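Local structure of soluble lytic murein transglycosylase (Escherichia coli, 1QSA) at residues 171-176 against 193-198; 206-209 against 213-216. The protein cleaves the glycosidic bonds between N-acetylmuramic acid and N-acetylglucosamine in peptidoglycan, forming a 1,6-anhydro bond in the muramic acid residue. All coordinates share one frame; numbering follows the deposited sequence.

Contact 1: residues 171-176 against 193-198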
ATOM      1  N   GLY A 171     -14.312 -12.177  14.309  1.00 12.37           N
ATOM      2  CA  GLY A 171     -15.352 -11.517  15.081  1.00 12.08           C
ATOM      3  C   GLY A 171     -16.665 -11.551  14.298  1.00 12.75           C
ATOM      4  O   GLY A 171     -17.737 -11.833  14.855  1.00 11.56           O
ATOM      5  N   LEU A 172     -16.594 -11.261  12.997  1.00 10.55           N
ATOM      6  CA  LEU A 172     -17.783 -11.289  12.144  1.00 10.81           C
ATOM      7  C   LEU A 172     -18.282 -12.732  11.994  1.00 11.22           C
ATOM      8  O   LEU A 172     -19.482 -12.977  12.010  1.00 10.48           O
ATOM      9  CB  LEU A 172     -17.499 -10.661  10.775  1.00 10.23           C
ATOM     10  CG  LEU A 172     -18.637 -10.671   9.740  1.00  9.50           C
ATOM     11  CD1 LEU A 172     -19.894  -9.996  10.298  1.00 11.70           C
ATOM     12  CD2 LEU A 172     -18.174 -10.002   8.447  1.00 11.56           C
ATOM     13  N   VAL A 173     -17.363 -13.687  11.869  1.00 10.99           N
ATOM     14  CA  VAL A 173     -17.770 -15.090  11.764  1.00 11.55           C
ATOM     15  C   VAL A 173     -18.648 -15.460  12.961  1.00 12.39           C
ATOM     16  O   VAL A 173     -19.724 -16.049  12.801  1.00 13.33           O
ATOM     17  CB  VAL A 173     -16.535 -16.054  11.726  1.00 11.12           C
ATOM     18  CG1 VAL A 173     -17.004 -17.522  11.815  1.00 11.39           C
ATOM     19  CG2 VAL A 173     -15.780 -15.859  10.419  1.00 11.75           C
ATOM     20  N   THR A 174     -18.195 -15.054  14.144  1.00 11.89           N
ATOM     21  CA  THR A 174     -18.900 -15.329  15.379  1.00 13.43           C
ATOM     22  C   THR A 174     -20.256 -14.627  15.463  1.00 12.25           C
ATOM     23  O   THR A 174     -21.242 -15.247  15.865  1.00 13.69           O
ATOM     24  CB  THR A 174     -17.990 -15.023  16.583  1.00 14.28           C
ATOM     25  OG1 THR A 174     -17.010 -16.070  16.679  1.00 16.68           O
ATOM     26  CG2 THR A 174     -18.782 -14.937  17.877  1.00 14.10           C
ATOM     27  N   VAL A 175     -20.319 -13.350  15.078  1.00 13.77           N
ATOM     28  CA  VAL A 175     -21.589 -12.621  15.105  1.00 13.02           C
ATOM     29  C   VAL A 175     -22.604 -13.280  14.157  1.00 12.62           C
ATOM     30  O   VAL A 175     -23.767 -13.485  14.529  1.00 13.59           O
ATOM     31  CB  VAL A 175     -21.406 -11.118  14.720  1.00 13.94           C
ATOM     32  CG1 VAL A 175     -22.766 -10.434  14.473  1.00 14.43           C
ATOM     33  CG2 VAL A 175     -20.680 -10.393  15.833  1.00 13.63           C
ATOM     34  N   LEU A 176     -22.154 -13.644  12.959  1.00 11.21           N
ATOM     35  CA  LEU A 176     -23.028 -14.268  11.967  1.00 11.59           C
ATOM     36  C   LEU A 176     -23.532 -15.631  12.450  1.00 13.05           C
ATOM     37  O   LEU A 176     -24.729 -15.913  12.379  1.00 15.32           O
ATOM     38  CB  LEU A 176     -22.305 -14.402  10.622  1.00 12.44           C
ATOM     39  CG  LEU A 176     -22.009 -13.089   9.872  1.00 11.51           C
ATOM     40  CD1 LEU A 176     -21.197 -13.362   8.627  1.00 12.84           C
ATOM     41  CD2 LEU A 176     -23.306 -12.378   9.502  1.00 14.56           C
ATOM     42  N   SER A 193     -16.851 -21.858  17.852  1.00 15.27           N
ATOM     43  CA  SER A 193     -15.687 -22.430  18.527  1.00 17.83           C
ATOM     44  C   SER A 193     -14.432 -22.350  17.660  1.00 17.04           C
ATOM     45  O   SER A 193     -13.336 -22.112  18.175  1.00 17.51           O
ATOM     46  CB  SER A 193     -15.954 -23.887  18.934  1.00 18.91           C
ATOM     47  OG  SER A 193     -16.931 -23.953  19.967  1.00 20.53           O
ATOM     48  N   LEU A 194     -14.602 -22.525  16.349  1.00 16.04           N
ATOM     49  CA  LEU A 194     -13.500 -22.485  15.391  1.00 16.59           C
ATOM     50  C   LEU A 194     -12.942 -21.054  15.265  1.00 17.22           C
ATOM     51  O   LEU A 194     -11.723 -20.857  15.224  1.00 16.06           O
ATOM     52  CB  LEU A 194     -13.967 -23.008  14.026  1.00 16.10           C
ATOM     53  CG  LEU A 194     -12.898 -23.339  12.982  1.00 16.68           C
ATOM     54  CD1 LEU A 194     -12.141 -24.602  13.407  1.00 17.44           C
ATOM     55  CD2 LEU A 194     -13.537 -23.556  11.618  1.00 17.25           C
ATOM     56  N   ALA A 195     -13.837 -20.068  15.205  1.00 16.42           N
ATOM     57  CA  ALA A 195     -13.440 -18.663  15.108  1.00 16.27           C
ATOM     58  C   ALA A 195     -12.764 -18.219  16.411  1.00 17.37           C
ATOM     59  O   ALA A 195     -11.856 -17.379  16.401  1.00 18.62           O
ATOM     60  CB  ALA A 195     -14.672 -17.784  14.834  1.00 17.00           C
ATOM     61  N   ASN A 196     -13.208 -18.782  17.531  1.00 16.77           N
ATOM     62  CA  ASN A 196     -12.637 -18.438  18.831  1.00 18.85           C
ATOM     63  C   ASN A 196     -11.235 -19.014  19.021  1.00 19.69           C
ATOM     64  O   ASN A 196     -10.337 -18.340  19.541  1.00 21.10           O
ATOM     65  CB  ASN A 196     -13.549 -18.928  19.959  1.00 18.27           C
ATOM     66  CG  ASN A 196     -13.052 -18.501  21.340  1.00 21.46           C
ATOM     67  OD1 ASN A 196     -12.921 -17.308  21.631  1.00 20.96           O
ATOM     68  ND2 ASN A 196     -12.770 -19.478  22.192  1.00 19.94           N
ATOM     69  N   ASN A 197     -11.053 -20.265  18.608  1.00 17.85           N
ATOM     70  CA  ASN A 197      -9.775 -20.952  18.752  1.00 19.26           C
ATOM     71  C   ASN A 197      -9.614 -21.949  17.607  1.00 18.68           C
ATOM     72  O   ASN A 197     -10.267 -22.993  17.580  1.00 16.92           O
ATOM     73  CB  ASN A 197      -9.727 -21.664  20.107  1.00 21.68           C
ATOM     74  CG  ASN A 197      -8.456 -22.446  20.313  1.00 25.33           C
ATOM     75  OD1 ASN A 197      -7.513 -22.347  19.525  1.00 22.50           O
ATOM     76  ND2 ASN A 197      -8.421 -23.237  21.380  1.00 26.95           N
ATOM     77  N   PRO A 198      -8.714 -21.638  16.655  1.00 18.64           N
ATOM     78  CA  PRO A 198      -8.468 -22.499  15.499  1.00 18.38           C
ATOM     79  C   PRO A 198      -7.952 -23.884  15.862  1.00 17.89           C
ATOM     80  O   PRO A 198      -7.971 -24.787  15.036  1.00 18.15           O
ATOM     81  CB  PRO A 198      -7.450 -21.699  14.687  1.00 18.45           C
ATOM     82  CG  PRO A 198      -6.688 -20.960  15.723  1.00 19.06           C
ATOM     83  CD  PRO A 198      -7.757 -20.515  16.689  1.00 19.70           C
TER
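In the alpha-superhelix of Slt70, Ala-195, in the last turn of helix 185-196, sets its methyl group against Val-173 and Thr-174 on helix 170-178. The CA atoms of Thr-174 and Ala-195 lie 6.4 Å apart, consistent with the small alanine side chain between them. Ala-195 CB meets the CG1 branch of Val-173 at 3.8 Å, an apolar contact that also brings Val-173 CB to 4.0 Å from Ala-195 CB. Next to it the same methyl meets a hydroxyl, with Thr-174 OG1 3.4 Å from Ala-195 CB; this is a van der Waals contact, since a methyl group can neither donate nor accept a conventional hydrogen bond. Thr-174 holds OG1 beside its own backbone N (chi1 -74°), where the hydroxyl also makes a weak hydrogen bond to Thr-170 O one turn back in its helix. The contact joins two helices that follow each other in the chain, 170-178 and 185-196, within the superhelix, and here the joint buries only 105 Å², both sides summed. The two helices also touch where Val-173 rests on Ile-191 and Thr-174 on Ile-192, while buried Val-173 reaches Ala-164 of helix 154-166 as well and Leu-194, beside Ala-195, packs on Met-217 and Ala-221 of helix 212-228. Beyond Asn-196 the chain leaves the helix: Asn-197 N still bonds Ser-193 O at 3.0 Å, and Asn-197 OD1 accepts from Asn-199 N in an Asx turn leading toward helix 201-207.

Contact 2: residues 206-209 against 213-216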
ATOM      1  N   ARG A 206     -14.254 -33.432  12.502  1.00 23.80           N
ATOM      2  CA  ARG A 206     -14.832 -34.732  12.822  1.00 26.54           C
ATOM      3  C   ARG A 206     -16.300 -34.690  13.238  1.00 27.40           C
ATOM      4  O   ARG A 206     -17.037 -35.644  12.988  1.00 28.20           O
ATOM      5  CB  ARG A 206     -14.018 -35.410  13.927  1.00 27.32           C
ATOM      6  CG  ARG A 206     -12.613 -35.792  13.521  1.00 28.12           C
ATOM      7  CD  ARG A 206     -11.826 -36.277  14.719  1.00 28.02           C
ATOM      8  NE  ARG A 206     -10.596 -36.947  14.314  1.00 29.89           N
ATOM      9  CZ  ARG A 206      -9.630 -37.311  15.152  1.00 29.83           C
ATOM     10  NH1 ARG A 206      -9.736 -37.046  16.447  1.00 27.53           N
ATOM     11  NH2 ARG A 206      -8.545 -37.923  14.687  1.00 29.18           N
ATOM     12  N   THR A 207     -16.724 -33.595  13.866  1.00 27.25           N
ATOM     13  CA  THR A 207     -18.102 -33.476  14.336  1.00 27.74           C
ATOM     14  C   THR A 207     -19.103 -32.830  13.380  1.00 28.01           C
ATOM     15  O   THR A 207     -20.292 -32.765  13.689  1.00 28.54           O
ATOM     16  CB  THR A 207     -18.179 -32.760  15.696  1.00 27.62           C
ATOM     17  OG1 THR A 207     -17.716 -31.409  15.563  1.00 29.64           O
ATOM     18  CG2 THR A 207     -17.337 -33.496  16.729  1.00 29.47           C
ATOM     19  N   THR A 208     -18.624 -32.322  12.247  1.00 26.59           N
ATOM     20  CA  THR A 208     -19.501 -31.712  11.248  1.00 24.36           C
ATOM     21  C   THR A 208     -19.399 -32.529   9.967  1.00 24.33           C
ATOM     22  O   THR A 208     -18.413 -33.241   9.742  1.00 24.80           O
ATOM     23  CB  THR A 208     -19.115 -30.231  10.917  1.00 23.67           C
ATOM     24  OG1 THR A 208     -17.845 -30.193  10.251  1.00 21.73           O
ATOM     25  CG2 THR A 208     -19.066 -29.373  12.173  1.00 22.75           C
ATOM     26  N   GLY A 209     -20.430 -32.455   9.132  1.00 22.90           N
ATOM     27  CA  GLY A 209     -20.406 -33.171   7.877  1.00 22.52           C
ATOM     28  C   GLY A 209     -19.453 -32.461   6.944  1.00 22.67           C
ATOM     29  O   GLY A 209     -19.467 -31.230   6.865  1.00 21.62           O
ATOM     30  N   PHE A 213     -18.088 -26.256   2.171  1.00 17.50           N
ATOM     31  CA  PHE A 213     -18.074 -25.219   3.201  1.00 16.88           C
ATOM     32  C   PHE A 213     -17.192 -25.582   4.400  1.00 16.38           C
ATOM     33  O   PHE A 213     -16.278 -24.822   4.754  1.00 14.43           O
ATOM     34  CB  PHE A 213     -19.504 -24.919   3.688  1.00 15.97           C
ATOM     35  CG  PHE A 213     -19.557 -23.931   4.824  1.00 14.64           C
ATOM     36  CD1 PHE A 213     -19.362 -22.571   4.585  1.00 13.93           C
ATOM     37  CD2 PHE A 213     -19.768 -24.360   6.137  1.00 16.09           C
ATOM     38  CE1 PHE A 213     -19.375 -21.650   5.643  1.00 13.81           C
ATOM     39  CE2 PHE A 213     -19.784 -23.449   7.204  1.00 15.81           C
ATOM     40  CZ  PHE A 213     -19.585 -22.083   6.952  1.00 14.80           C
ATOM     41  N   THR A 214     -17.453 -26.731   5.030  1.00 15.51           N
ATOM     42  CA  THR A 214     -16.679 -27.113   6.206  1.00 16.68           C
ATOM     43  C   THR A 214     -15.211 -27.398   5.900  1.00 16.42           C
ATOM     44  O   THR A 214     -14.353 -27.182   6.761  1.00 16.20           O
ATOM     45  CB  THR A 214     -17.313 -28.281   6.976  1.00 17.70           C
ATOM     46  OG1 THR A 214     -17.453 -29.402   6.099  1.00 17.02           O
ATOM     47  CG2 THR A 214     -18.679 -27.874   7.531  1.00 17.26           C
ATOM     48  N   ARG A 215     -14.918 -27.806   4.662  1.00 16.17           N
ATOM     49  CA  ARG A 215     -13.534 -28.072   4.275  1.00 16.55           C
ATOM     50  C   ARG A 215     -12.791 -26.742   4.155  1.00 16.10           C
ATOM     51  O   ARG A 215     -11.672 -26.605   4.646  1.00 14.94           O
ATOM     52  CB  ARG A 215     -13.473 -28.854   2.959  1.00 16.91           C
ATOM     53  CG  ARG A 215     -13.865 -30.315   3.127  1.00 18.42           C
ATOM     54  CD  ARG A 215     -13.990 -31.022   1.791  1.00 20.44           C
ATOM     55  NE  ARG A 215     -14.508 -32.376   1.973  1.00 20.88           N
ATOM     56  CZ  ARG A 215     -15.552 -32.882   1.320  1.00 23.67           C
ATOM     57  NH1 ARG A 215     -16.217 -32.142   0.435  1.00 22.39           N
ATOM     58  NH2 ARG A 215     -15.940 -34.131   1.559  1.00 23.67           N
ATOM     59  N   GLN A 216     -13.435 -25.752   3.547  1.00 15.48           N
ATOM     60  CA  GLN A 216     -12.808 -24.439   3.405  1.00 15.05           C
ATOM     61  C   GLN A 216     -12.626 -23.750   4.756  1.00 15.98           C
ATOM     62  O   GLN A 216     -11.601 -23.103   4.995  1.00 14.48           O
ATOM     63  CB  GLN A 216     -13.605 -23.554   2.463  1.00 17.32           C
ATOM     64  CG  GLN A 216     -13.539 -24.006   1.024  1.00 19.62           C
ATOM     65  CD  GLN A 216     -14.013 -22.918   0.103  1.00 23.24           C
ATOM     66  OE1 GLN A 216     -13.507 -21.802   0.150  1.00 24.92           O
ATOM     67  NE2 GLN A 216     -15.023 -23.214  -0.698  1.00 24.59           N
TER
HETATM   68  O   HOH W   1     -16.130 -31.670   8.358  1.00 18.27           O
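Thr-214 OG1 is gripped by several groups at the start of helix 212-228. It donates to Gly-209 O at 2.8 Å, meeting the carbonyl at a C=O...donor angle of 131° and tilted 19° from its plane. Its proton thus committed, the hydroxyl accepts from the backbone N of Thr-211 and, weakly, from water 1, which lies 3.5 Å from Thr-214 OG1. The same water donates to Thr-208 OG1 at 3.0 Å and so links the two threonines, while the stronger partner of Thr-208 OG1 is Phe-204 O, one turn back in helix 201-207. A chi1 of 58° puts Thr-214 OG1 between its own backbone N and carbonyl carbon and turns CG2 to the Thr-208 side, where Thr-214 CG2 lies 3.7 Å from Thr-208 OG1. The two side chains run alongside each other, pointing opposite ways, and Thr-208 goes on to pack against Ile-187 and Ala-190 of helix 185-196. A valine in place of Thr-214 would probably leave both Gly-209 O and Thr-211 N without this partner and free the turn to shift. The bond from Thr-211 N, just before helix 212-228, to the side chain three residues on resembles the N3 side-chain half of a capping box, here extended by the bond to Gly-209 O to close the short turn between two successive helices of the superhelix.

Overall arrangement
Both contacts join neighbouring helices in the same part of the superhelix, on one side of the chain's centre, and their own centres lie 15 Å apart. Along the chain they stand in series: 193-198 ends helix 185-196, and 206-209 covers the C-terminal part of helix 201-207 and the following loop. Contact 1 is a partly buried helix-to-helix joint made by apolar and van der Waals touches, whereas contact 2 is more buried among its touching residues and is held by hydroxyls, a carbonyl and a water around a turn. Helix 185-196 serves both, giving contact 1 its alanine and covering Thr-208 and Phe-213 of contact 2 with Ile-187. Each lies away from the predicted active site.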